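Dihydrodipicolinate synthase (Agrobacterium tumefaciens, PDB 3B4U) probably catalyses the condensation of pyruvate with aspartate semialdehyde that opens the diaminopimelate route to lysine. Local coordinates at residues Arg156-Phe161 / Lys183-Leu188; Val168-Ser171 / His177-Arg180; Ala249-Val254 / Thr261-Val266; Leu253-Thr258 / Glu276-Ile281. All coordinates share one frame; numbering follows the deposited sequence. Where two conformers were deposited one is given.

All four contacts belong to one chain built on a parallel eight-stranded barrel with a helical C-terminal portion. Contacts 1 and 2 come first along the chain, contact 2 nested inside the loop that contact 1 closes; their centres are about 12 Å apart and both use helix 175-185, one binding it to helix 151-160 and the other to strand 165-170. Contacts 3 and 4 follow, about 7 Å apart between centres, and share Leu253 and Val254 on helix 246-258. Contacts 1 and 3 lie about 37 Å apart (centres) on opposite sides of the chain's centre. The first pair joins helix 175-185 to the preceding helix and strand, the second helix 246-258 to the chain after it.

Contact 1 (Arg156-Phe161 / Lys183-Leu188); sequences RLKAAF and KEHGDL
Lys158 carries this contact alone, laying its chain across to His185, Asp187 and Leu188. The ionic part is a salt bridge: Lys158 NZ sits 2.8 Å from Asp187 OD1 on that oxygen's syn lone pair, with a longer, weak bond to OD2 of the same carboxylate. The second polar bond runs from Lys158 NZ to His185 ND1 (2.9 Å), the amine meeting the ring at its edge, only 6° out of its plane. ND1 therefore acts as acceptor, leaving NE2 to make a weak bond to Val151 O. A type I turn from His185 to Leu188 brings ring and carboxylate round the same ammonium, and the bond from Leu188 N to His185 O (2.9 Å) closes it. Apolar contacts belong to the lysine's methylenes: Lys158 CD packs 3.7 Å from Leu188 CG, and a bend about the CG-CD bond (chi3 88°) turns NZ toward its acceptors. Lysine suits a place that needs both an apolar stem and a charged tip. Helix 151-160 is thereby fastened to helix 175-185, its successor around the barrel, while Leu157 packs on Phe119 and Phe122 of helix 115-129 and Arg156 pairs with Asp116 there.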
loop_
_atom_site.group_PDB
_atom_site.type_symbol
_atom_site.label_atom_id
_atom_site.label_comp_id
_atom_site.label_asym_id
_atom_site.label_seq_id
_atom_site.Cartn_x
_atom_site.Cartn_y
_atom_site.Cartn_z
ATOM N N ARG B 156 -7.608 21.069 8.961
ATOM C CA ARG B 156 -6.821 21.696 7.915
ATOM C C ARG B 156 -7.383 21.382 6.547
ATOM O O ARG B 156 -7.441 22.210 5.667
ATOM C CB ARG B 156 -5.336 21.342 8.016
ATOM C CG ARG B 156 -4.678 21.880 9.279
ATOM C CD ARG B 156 -3.346 21.229 9.559
ATOM N NE ARG B 156 -2.355 21.603 8.558
ATOM C CZ ARG B 156 -1.122 21.104 8.515
ATOM N NH1 ARG B 156 -0.761 20.114 9.317
ATOM N NH2 ARG B 156 -0.251 21.554 7.637
ATOM N N LEU B 157 -7.778 20.125 6.332
ATOM C CA LEU B 157 -8.346 19.717 5.059
ATOM C C LEU B 157 -9.691 20.396 4.802
ATOM O O LEU B 157 -9.951 20.854 3.696
ATOM C CB LEU B 157 -8.487 18.195 5.010
ATOM C CG LEU B 157 -7.165 17.424 4.987
ATOM C CD1 LEU B 157 -7.450 15.906 5.191
ATOM C CD2 LEU B 157 -6.396 17.676 3.740
ATOM N N LYS B 158 -10.548 20.411 5.811
ATOM C CA LYS B 158 -11.860 21.048 5.673
ATOM C C LYS B 158 -11.720 22.527 5.356
ATOM O O LYS B 158 -12.433 23.053 4.519
ATOM C CB LYS B 158 -12.640 20.853 6.958
ATOM C CG LYS B 158 -14.049 21.355 6.919
ATOM C CD LYS B 158 -14.769 21.127 8.233
ATOM C CE LYS B 158 -14.594 22.273 9.234
ATOM N NZ LYS B 158 -15.261 21.925 10.524
ATOM N N ALA B 159 -10.807 23.207 6.042
ATOM C CA ALA B 159 -10.603 24.652 5.843
ATOM C C ALA B 159 -10.102 24.948 4.450
ATOM O O ALA B 159 -10.544 25.910 3.830
ATOM C CB ALA B 159 -9.636 25.191 6.897
ATOM N N ALA B 160 -9.147 24.144 3.958
ATOM C CA ALA B 160 -8.546 24.416 2.664
ATOM C C ALA B 160 -9.411 23.958 1.508
ATOM O O ALA B 160 -9.298 24.483 0.402
ATOM C CB ALA B 160 -7.181 23.783 2.584
ATOM N N PHE B 161 -10.247 22.940 1.734
ATOM C CA PHE B 161 -10.921 22.249 0.650
ATOM C C PHE B 161 -12.406 22.098 0.860
ATOM O O PHE B 161 -12.962 21.005 0.765
ATOM C CB PHE B 161 -10.242 20.881 0.419
ATOM C CG PHE B 161 -8.773 21.004 0.150
ATOM C CD1 PHE B 161 -8.328 21.657 -0.992
ATOM C CD2 PHE B 161 -7.824 20.504 1.026
ATOM C CE1 PHE B 161 -6.988 21.833 -1.236
ATOM C CE2 PHE B 161 -6.455 20.666 0.776
ATOM C CZ PHE B 161 -6.052 21.347 -0.345
ATOM N N LYS B 183 -17.606 17.185 17.403
ATOM C CA LYS B 183 -17.654 18.575 17.909
ATOM C C LYS B 183 -17.048 19.607 16.980
ATOM O O LYS B 183 -17.562 20.718 16.848
ATOM C CB LYS B 183 -16.928 18.651 19.252
ATOM C CG LYS B 183 -17.645 17.946 20.362
ATOM C CD LYS B 183 -16.758 17.913 21.613
ATOM C CE LYS B 183 -17.414 17.253 22.786
ATOM N NZ LYS B 183 -16.501 17.275 23.978
ATOM N N GLU B 184 -15.894 19.251 16.416
ATOM C CA GLU B 184 -15.139 20.175 15.604
ATOM C C GLU B 184 -15.564 20.136 14.159
ATOM O O GLU B 184 -15.487 21.164 13.494
ATOM C CB GLU B 184 -13.647 19.901 15.697
ATOM C CG GLU B 184 -13.087 20.012 17.068
ATOM C CD GLU B 184 -13.149 21.395 17.642
ATOM O OE1 GLU B 184 -13.065 22.411 16.910
ATOM O OE2 GLU B 184 -13.310 21.440 18.871
ATOM N N HIS B 185 -15.971 18.950 13.651
ATOM C CA HIS B 185 -16.159 18.733 12.232
ATOM C C HIS B 185 -17.454 18.022 11.929
ATOM O O HIS B 185 -17.613 17.482 10.853
ATOM C CB HIS B 185 -14.962 17.970 11.650
ATOM C CG HIS B 185 -13.671 18.631 11.970
ATOM N ND1 HIS B 185 -13.435 19.950 11.647
ATOM C CD2 HIS B 185 -12.567 18.188 12.618
ATOM C CE1 HIS B 185 -12.237 20.290 12.092
ATOM N NE2 HIS B 185 -11.681 19.237 12.672
ATOM N N GLY B 186 -18.432 18.138 12.812
ATOM C CA GLY B 186 -19.715 17.511 12.582
ATOM C C GLY B 186 -20.580 18.189 11.546
ATOM O O GLY B 186 -21.620 17.673 11.221
ATOM N N ASP B 187 -20.085 19.295 10.987
ATOM C CA ASP B 187 -20.630 19.900 9.778
ATOM C C ASP B 187 -20.373 19.043 8.543
ATOM O O ASP B 187 -21.061 19.170 7.537
ATOM C CB ASP B 187 -20.131 21.351 9.597
ATOM C CG ASP B 187 -18.616 21.512 9.591
ATOM O OD1 ASP B 187 -17.892 20.925 10.376
ATOM O OD2 ASP B 187 -18.128 22.351 8.797
ATOM N N LEU B 188 -19.366 18.183 8.623
ATOM C CA LEU B 188 -19.058 17.214 7.577
ATOM C C LEU B 188 -19.836 15.947 7.870
ATOM O O LEU B 188 -20.447 15.784 8.909
ATOM C CB LEU B 188 -17.571 16.915 7.579
ATOM C CG LEU B 188 -16.645 18.104 7.353
ATOM C CD1 LEU B 188 -15.198 17.578 7.304
ATOM C CD2 LEU B 188 -17.076 18.889 6.130
#

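Contact 2 (Val168-Ser171 / His177-Arg180); sequences VKDS and HTER
Asp170 OD2 is gripped by two neighbours in sequence, Thr178 and His177. The hydroxyl Thr178 OG1 gives the short bond, 2.7 Å to Asp170 OD2, and comes from above the carboxylate plane, 38° out of it. His177 ND1 adds a weak bond of 3.3 Å to Asp170 OD2; it is fairly straight, and the oxygen lies at the ring's edge in its plane, although ring and carboxylate planes are turned 73° apart. Asp170 sits at the end of strand 165-170, and its CG, trans to the backbone N (chi1 180°), directs the carboxylate toward the first turn of helix 175-185. Aspartate suits the place by offering two acceptor oxygens to several donors, and threonine by supplying a short hydroxyl near the helix start. In the next shell, Asn140 ND2 and Ser172 OG bond the other oxygen, Asp170 OD1, and fix the rotation of the carboxylate. His177 NE2 has its stronger partner in Leu149 O. Strand, loop and helix are the first elements of the beta-alpha-beta unit ending in strand 189-192. The buried carboxylate thus has partners at both oxygens, which would help offset the cost of burying its charge.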
loop_
_atom_site.group_PDB
_atom_site.type_symbol
_atom_site.label_atom_id
_atom_site.label_comp_id
_atom_site.label_asym_id
_atom_site.label_seq_id
_atom_site.Cartn_x
_atom_site.Cartn_y
_atom_site.Cartn_z
ATOM N N VAL B 168 -15.555 12.179 6.772
ATOM C CA VAL B 168 -14.533 11.326 7.333
ATOM C C VAL B 168 -15.166 9.975 7.615
ATOM O O VAL B 168 -16.195 9.925 8.287
ATOM C CB VAL B 168 -13.975 11.884 8.656
ATOM C CG1 VAL B 168 -12.851 10.958 9.205
ATOM C CG2 VAL B 168 -13.421 13.294 8.489
ATOM N N LYS B 169 -14.534 8.890 7.164
ATOM C CA LYS B 169 -14.902 7.566 7.651
ATOM C C LYS B 169 -13.935 7.234 8.763
ATOM O O LYS B 169 -12.755 6.956 8.532
ATOM C CB LYS B 169 -14.836 6.525 6.529
ATOM C CG LYS B 169 -15.127 5.110 7.014
ATOM C CD LYS B 169 -16.518 4.936 7.599
ATOM C CE LYS B 169 -16.758 3.544 8.119
ATOM N NZ LYS B 169 -18.174 3.434 8.634
ATOM N N ASP B 170 -14.433 7.316 10.004
ATOM C CA ASP B 170 -13.616 7.105 11.156
ATOM C C ASP B 170 -13.798 5.689 11.634
ATOM O O ASP B 170 -14.777 5.371 12.312
ATOM C CB ASP B 170 -13.980 8.096 12.270
ATOM C CG ASP B 170 -13.149 7.903 13.501
ATOM O OD1 ASP B 170 -12.149 7.168 13.444
ATOM O OD2 ASP B 170 -13.509 8.500 14.534
ATOM N N SER B 171 -12.837 4.859 11.286
ATOM C CA SER B 171 -12.792 3.457 11.675
ATOM C C SER B 171 -11.703 3.255 12.735
ATOM O O SER B 171 -11.176 2.179 12.872
ATOM C CB SER B 171 -12.577 2.568 10.461
ATOM O OG SER B 171 -13.724 2.689 9.654
ATOM N N HIS B 177 -11.356 10.301 19.953
ATOM C CA HIS B 177 -11.131 10.898 18.639
ATOM C C HIS B 177 -12.460 11.202 17.941
ATOM O O HIS B 177 -12.717 12.327 17.516
ATOM C CB HIS B 177 -10.307 9.910 17.820
ATOM C CG HIS B 177 -9.987 10.396 16.448
ATOM N ND1 HIS B 177 -10.731 10.112 15.317
ATOM C CD2 HIS B 177 -8.957 11.176 16.049
ATOM C CE1 HIS B 177 -10.153 10.711 14.285
ATOM N NE2 HIS B 177 -9.078 11.350 14.701
ATOM N N THR B 178 -13.332 10.208 17.858
ATOM C CA THR B 178 -14.608 10.365 17.174
ATOM C C THR B 178 -15.423 11.520 17.754
ATOM O O THR B 178 -16.046 12.289 17.007
ATOM C CB THR B 178 -15.421 9.076 17.246
ATOM O OG1 THR B 178 -14.577 7.979 16.906
ATOM C CG2 THR B 178 -16.613 9.115 16.324
ATOM N N GLU B 179 -15.465 11.612 19.084
ATOM C CA GLU B 179 -16.259 12.656 19.705
ATOM C C GLU B 179 -15.763 14.066 19.328
ATOM O O GLU B 179 -16.570 14.971 19.186
ATOM C CB GLU B 179 -16.346 12.437 21.219
ATOM C CG GLU B 179 -15.172 12.829 22.024
ATOM C CD GLU B 179 -15.450 12.751 23.517
ATOM O OE1 GLU B 179 -16.616 12.902 23.885
ATOM O OE2 GLU B 179 -14.508 12.542 24.273
ATOM N N ARG B 180 -14.442 14.240 19.204
ATOM C CA ARG B 180 -13.837 15.488 18.720
ATOM C C ARG B 180 -14.151 15.740 17.260
ATOM O O ARG B 180 -14.396 16.877 16.872
ATOM C CB ARG B 180 -12.324 15.458 18.900
ATOM C CG ARG B 180 -11.918 15.523 20.341
ATOM C CD ARG B 180 -10.435 15.377 20.502
ATOM N NE ARG B 180 -9.759 16.558 19.988
ATOM C CZ ARG B 180 -8.759 16.560 19.115
ATOM N NH1 ARG B 180 -8.269 15.430 18.622
ATOM N NH2 ARG B 180 -8.235 17.719 18.732
#

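Contact 3 (Ala249-Val254 / Thr261-Val266); sequences AVKVLV and TIWSDV
Lys251 runs from helix 246-258 along the loop backbone between Trp263 and Val266, and each step of its chain has a neighbour. CB starts against the main chain, with Lys251 CB 3.2 Å from Trp263 O, and CG stays beside that carbonyl. Lys251 CD, still beside Trp263 O, meets a methyl, Val266 CG1, at 3.8 Å. A bend about the CG-CD bond (chi3 109°) turns the tip to the loop. Lys251 CE lies 3.6 Å from both Trp263 O and Asp265 O, with the edge of the indole a little farther off, Trp263 CE3 at 4.2 Å. At the end Lys251 NZ donates to Asp265 O over 2.8 Å, in the carbonyl plane. Such a long chain lets a helix residue serve this loop. One turn on, Val254 CG1 lies over one face of the indole in a CH-pi contact, 3.5 Å from the centroid of the five-membered ring of Trp263 and 4° off its normal. Ile262 CG2 takes the opposite face, and NE1 bonds Glu260 OE1. The ammonium also forms a stronger salt bridge with Glu49 and bonds Thr13 O. A carboxylate and two carbonyls round one buried amine would probably keep it charged.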
loop_
_atom_site.group_PDB
_atom_site.type_symbol
_atom_site.label_atom_id
_atom_site.label_comp_id
_atom_site.label_asym_id
_atom_site.label_seq_id
_atom_site.Cartn_x
_atom_site.Cartn_y
_atom_site.Cartn_z
ATOM N N ALA B 249 -14.369 -13.415 7.506
ATOM C CA ALA B 249 -15.510 -13.762 8.355
ATOM C C ALA B 249 -16.807 -13.089 7.925
ATOM O O ALA B 249 -17.865 -13.697 7.944
ATOM C CB ALA B 249 -15.206 -13.471 9.820
ATOM N N VAL B 250 -16.730 -11.829 7.503
ATOM C CA VAL B 250 -17.897 -11.182 6.951
ATOM C C VAL B 250 -18.432 -11.948 5.751
ATOM O O VAL B 250 -19.635 -12.184 5.611
ATOM C CB VAL B 250 -17.546 -9.720 6.546
ATOM C CG1 VAL B 250 -18.622 -9.125 5.656
ATOM C CG2 VAL B 250 -17.392 -8.855 7.781
ATOM N N LYS B 251 -17.523 -12.370 4.870
ATOM C CA LYS B 251 -17.941 -13.143 3.701
ATOM C C LYS B 251 -18.607 -14.471 4.064
ATOM O O LYS B 251 -19.591 -14.868 3.442
ATOM C CB LYS B 251 -16.761 -13.324 2.755
ATOM C CG LYS B 251 -16.345 -12.023 2.047
ATOM C CD LYS B 251 -15.140 -12.234 1.109
ATOM C CE LYS B 251 -15.567 -12.132 -0.340
ATOM N NZ LYS B 251 -14.410 -12.309 -1.247
ATOM N N VAL B 252 -18.099 -15.130 5.102
ATOM C CA VAL B 252 -18.748 -16.353 5.600
ATOM C C VAL B 252 -20.210 -16.067 5.963
ATOM O O VAL B 252 -21.086 -16.843 5.662
ATOM C CB VAL B 252 -17.976 -16.910 6.839
ATOM C CG1 VAL B 252 -18.805 -17.926 7.609
ATOM C CG2 VAL B 252 -16.640 -17.519 6.471
ATOM N N LEU B 253 -20.469 -14.927 6.591
ATOM C CA LEU B 253 -21.832 -14.601 6.992
ATOM C C LEU B 253 -22.707 -14.120 5.843
ATOM O O LEU B 253 -23.908 -14.349 5.863
ATOM C CB LEU B 253 -21.827 -13.656 8.194
ATOM C CG LEU B 253 -21.331 -14.368 9.466
ATOM C CD1 LEU B 253 -21.274 -13.389 10.629
ATOM C CD2 LEU B 253 -22.236 -15.551 9.861
ATOM N N VAL B 254 -22.130 -13.519 4.803
ATOM C CA VAL B 254 -22.894 -13.296 3.576
ATOM C C VAL B 254 -23.344 -14.648 3.019
ATOM O O VAL B 254 -24.518 -14.821 2.703
ATOM C CB VAL B 254 -22.109 -12.501 2.513
ATOM C CG1 VAL B 254 -22.968 -12.352 1.275
ATOM C CG2 VAL B 254 -21.735 -11.138 3.093
ATOM N N THR B 261 -22.839 -19.780 -2.067
ATOM C CA THR B 261 -21.544 -20.348 -1.742
ATOM C C THR B 261 -20.366 -19.511 -2.252
ATOM O O THR B 261 -19.261 -19.679 -1.748
ATOM C CB THR B 261 -21.410 -21.788 -2.307
ATOM O OG1 THR B 261 -21.596 -21.725 -3.712
ATOM C CG2 THR B 261 -22.456 -22.709 -1.695
ATOM N N ILE B 262 -20.605 -18.662 -3.244
ATOM C CA ILE B 262 -19.516 -17.907 -3.883
ATOM C C ILE B 262 -18.672 -17.109 -2.882
ATOM O O ILE B 262 -17.467 -16.961 -3.055
ATOM C CB ILE B 262 -20.068 -17.006 -5.010
ATOM C CG1 ILE B 262 -18.965 -16.491 -5.959
ATOM C CG2 ILE B 262 -20.874 -15.843 -4.462
ATOM C CD1 ILE B 262 -18.688 -17.440 -7.072
ATOM N N TRP B 263 -19.272 -16.635 -1.795
ATOM C CA TRP B 263 -18.621 -15.657 -0.930
ATOM C C TRP B 263 -17.497 -16.227 -0.136
ATOM O O TRP B 263 -16.693 -15.446 0.332
ATOM C CB TRP B 263 -19.650 -15.000 -0.012
ATOM C CG TRP B 263 -20.699 -14.355 -0.806
ATOM C CD1 TRP B 263 -21.929 -14.855 -1.074
ATOM C CD2 TRP B 263 -20.591 -13.117 -1.528
ATOM N NE1 TRP B 263 -22.602 -14.019 -1.912
ATOM C CE2 TRP B 263 -21.799 -12.938 -2.212
ATOM C CE3 TRP B 263 -19.593 -12.126 -1.640
ATOM C CZ2 TRP B 263 -22.030 -11.829 -3.019
ATOM C CZ3 TRP B 263 -19.821 -11.032 -2.441
ATOM C CH2 TRP B 263 -21.034 -10.872 -3.111
ATOM N N SER B 264 -17.399 -17.567 -0.068
ATOM C CA SER B 264 -16.350 -18.263 0.677
ATOM C C SER B 264 -14.995 -17.695 0.299
ATOM O O SER B 264 -14.251 -17.179 1.187
ATOM C CB SER B 264 -16.458 -19.803 0.522
ATOM O OG SER B 264 -16.625 -20.185 -0.830
ATOM N N ASP B 265 -14.774 -17.702 -1.008
ATOM C CA ASP B 265 -13.481 -17.435 -1.593
ATOM C C ASP B 265 -13.015 -16.000 -1.349
ATOM O O ASP B 265 -13.779 -15.034 -1.498
ATOM C CB ASP B 265 -13.489 -17.732 -3.102
ATOM C CG ASP B 265 -13.388 -19.217 -3.424
ATOM O OD1 ASP B 265 -13.217 -20.008 -2.485
ATOM O OD2 ASP B 265 -13.517 -19.552 -4.615
ATOM N N VAL B 266 -11.745 -15.884 -0.988
ATOM C CA VAL B 266 -11.089 -14.605 -0.840
ATOM C C VAL B 266 -9.885 -14.583 -1.734
ATOM O O VAL B 266 -9.386 -15.626 -2.168
ATOM C CB VAL B 266 -10.651 -14.337 0.625
ATOM C CG1 VAL B 266 -11.890 -14.159 1.519
ATOM C CG2 VAL B 266 -9.720 -15.424 1.160
#

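Contact 4 (Leu253-Thr258 / Glu276-Ile281); sequences LVSHTT and EDRRQI
Helix-helix packing in the C-terminal helical portion that follows the barrel brings Leu253 of helix 246-258 against Ile281 of helix 275-289. The two short axes cross at -64° and approach to 10.9 Å at their closest, and side chains and two waters bridge the helices. At the apolar end Leu253 CG lies 3.7 Å from the gamma methyl Ile281 CG2, and both leucine methyls flank the same group, so that the two branched side chains meet by methine and methyl. Farther along, Arg278 spans the gap with an extended chain whose CG stands trans to the backbone N (chi1 166°). Its guanidinium comes obliquely on to Ser255, whose short side chain lets it in close, with Arg278 NH2 3.5 Å from Ser255 CB. Two waters complete the polar side. Water 1 donates to Ser255 O at 3.1 Å and accepts a weak bond from Arg278 NH1. Water 2 lies in the planes of both flat groups, 2.8 Å from His256 ND1 and 3.3 Å from Arg278 NH1. The stronger partners lie beyond the two segments: Glu282 for Arg278, Asp286 for His256 and Glu260 O for Ser255 OG. Threonines finish helix 246-258: Thr258 OG1 donates to Val254 O (2.7 Å), and Thr258 N bonds that same oxygen from the opposite face of its carbonyl plane.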
loop_
_atom_site.group_PDB
_atom_site.type_symbol
_atom_site.label_atom_id
_atom_site.label_comp_id
_atom_site.label_asym_id
_atom_site.label_seq_id
_atom_site.Cartn_x
_atom_site.Cartn_y
_atom_site.Cartn_z
ATOM N N LEU B 253 -20.469 -14.927 6.591
ATOM C CA LEU B 253 -21.832 -14.601 6.992
ATOM C C LEU B 253 -22.707 -14.120 5.843
ATOM O O LEU B 253 -23.908 -14.349 5.863
ATOM C CB LEU B 253 -21.827 -13.656 8.194
ATOM C CG LEU B 253 -21.331 -14.368 9.466
ATOM C CD1 LEU B 253 -21.274 -13.389 10.629
ATOM C CD2 LEU B 253 -22.236 -15.551 9.861
ATOM N N VAL B 254 -22.130 -13.519 4.803
ATOM C CA VAL B 254 -22.894 -13.296 3.576
ATOM C C VAL B 254 -23.344 -14.648 3.019
ATOM O O VAL B 254 -24.518 -14.821 2.703
ATOM C CB VAL B 254 -22.109 -12.501 2.513
ATOM C CG1 VAL B 254 -22.968 -12.352 1.275
ATOM C CG2 VAL B 254 -21.735 -11.138 3.093
ATOM N N SER B 255 -22.436 -15.618 2.938
ATOM C CA SER B 255 -22.793 -16.969 2.478
ATOM C C SER B 255 -23.874 -17.573 3.371
ATOM O O SER B 255 -24.842 -18.157 2.875
ATOM C CB SER B 255 -21.568 -17.883 2.455
ATOM O OG SER B 255 -20.778 -17.642 1.311
ATOM N N HIS B 256 -23.717 -17.459 4.695
ATOM C CA HIS B 256 -24.642 -18.085 5.626
ATOM C C HIS B 256 -26.035 -17.520 5.515
ATOM O O HIS B 256 -27.021 -18.268 5.539
ATOM C CB HIS B 256 -24.087 -17.901 7.025
ATOM C CG HIS B 256 -24.869 -18.584 8.103
ATOM N ND1 HIS B 256 -25.144 -19.938 8.096
ATOM C CD2 HIS B 256 -25.356 -18.094 9.263
ATOM C CE1 HIS B 256 -25.811 -20.228 9.198
ATOM N NE2 HIS B 256 -25.941 -19.135 9.928
ATOM N N THR B 257 -26.146 -16.200 5.395
ATOM C CA THR B 257 -27.465 -15.584 5.363
ATOM C C THR B 257 -28.172 -15.686 4.018
ATOM O O THR B 257 -29.389 -15.617 3.958
ATOM C CB THR B 257 -27.420 -14.098 5.804
ATOM O OG1 THR B 257 -26.566 -13.356 4.904
ATOM C CG2 THR B 257 -26.915 -13.961 7.244
ATOM N N THR B 258 -27.424 -15.832 2.933
ATOM C CA THR B 258 -27.992 -15.842 1.581
ATOM C C THR B 258 -28.089 -17.223 0.950
ATOM O O THR B 258 -28.786 -17.382 -0.043
ATOM C CB THR B 258 -27.165 -14.968 0.615
ATOM O OG1 THR B 258 -25.870 -15.537 0.461
ATOM C CG2 THR B 258 -27.056 -13.533 1.131
ATOM N N GLU B 276 -14.195 -25.806 10.158
ATOM C CA GLU B 276 -14.439 -25.763 11.589
ATOM C C GLU B 276 -14.676 -24.315 12.046
ATOM O O GLU B 276 -15.600 -24.046 12.821
ATOM C CB GLU B 276 -13.250 -26.394 12.317
ATOM C CG GLU B 276 -13.353 -26.342 13.805
ATOM C CD GLU B 276 -12.167 -26.938 14.514
ATOM O OE1 GLU B 276 -11.037 -26.825 13.998
ATOM O OE2 GLU B 276 -12.358 -27.486 15.632
ATOM N N ASP B 277 -13.863 -23.381 11.564
ATOM C CA ASP B 277 -14.013 -21.996 12.006
ATOM C C ASP B 277 -15.274 -21.357 11.432
ATOM O O ASP B 277 -15.921 -20.538 12.081
ATOM C CB ASP B 277 -12.803 -21.167 11.584
ATOM C CG ASP B 277 -11.589 -21.429 12.431
ATOM O OD1 ASP B 277 -11.722 -22.074 13.483
ATOM O OD2 ASP B 277 -10.515 -20.922 12.052
ATOM N N ARG B 278 -15.650 -21.746 10.228
ATOM C CA ARG B 278 -16.918 -21.302 9.662
ATOM C C ARG B 278 -18.084 -21.736 10.535
ATOM O O ARG B 278 -19.016 -20.975 10.757
ATOM C CB ARG B 278 -17.110 -21.808 8.225
ATOM C CG ARG B 278 -18.541 -21.670 7.717
ATOM C CD ARG B 278 -18.674 -21.563 6.210
ATOM N NE ARG B 278 -20.091 -21.491 5.810
ATOM C CZ ARG B 278 -20.553 -21.061 4.629
ATOM N NH1 ARG B 278 -21.881 -21.046 4.408
ATOM N NH2 ARG B 278 -19.721 -20.637 3.681
ATOM N N ARG B 279 -18.043 -22.962 11.027
ATOM C CA ARG B 279 -19.117 -23.418 11.888
ATOM C C ARG B 279 -19.163 -22.591 13.174
ATOM O O ARG B 279 -20.252 -22.292 13.688
ATOM C CB ARG B 279 -18.968 -24.908 12.176
ATOM C CG ARG B 279 -19.220 -25.788 10.934
ATOM C CD ARG B 279 -20.688 -25.870 10.502
ATOM N NE ARG B 279 -21.550 -26.374 11.582
ATOM C CZ ARG B 279 -22.857 -26.641 11.474
ATOM N NH1 ARG B 279 -23.502 -26.490 10.321
ATOM N NH2 ARG B 279 -23.518 -27.083 12.539
ATOM N N GLN B 280 -18.019 -22.188 13.693
ATOM C CA GLN B 280 -17.996 -21.348 14.896
ATOM C C GLN B 280 -18.601 -19.970 14.608
ATOM O O GLN B 280 -19.386 -19.425 15.407
ATOM C CB GLN B 280 -16.573 -21.215 15.417
ATOM C CG GLN B 280 -15.928 -22.520 15.870
ATOM C CD GLN B 280 -14.503 -22.334 16.339
ATOM O OE1 GLN B 280 -14.224 -21.454 17.157
ATOM N NE2 GLN B 280 -13.594 -23.183 15.848
ATOM N N ILE B 281 -18.269 -19.411 13.451
ATOM C CA ILE B 281 -18.795 -18.100 13.061
ATOM C C ILE B 281 -20.305 -18.149 12.854
ATOM O O ILE B 281 -21.054 -17.311 13.359
ATOM C CB ILE B 281 -18.102 -17.664 11.786
ATOM C CG1 ILE B 281 -16.656 -17.277 12.087
ATOM C CG2 ILE B 281 -18.821 -16.477 11.124
ATOM C CD1 ILE B 281 -15.782 -17.174 10.825
HETATM O O HOH W 1 -23.886 -20.847 1.665
HETATM O O HOH W 2 -24.625 -21.765 6.080
#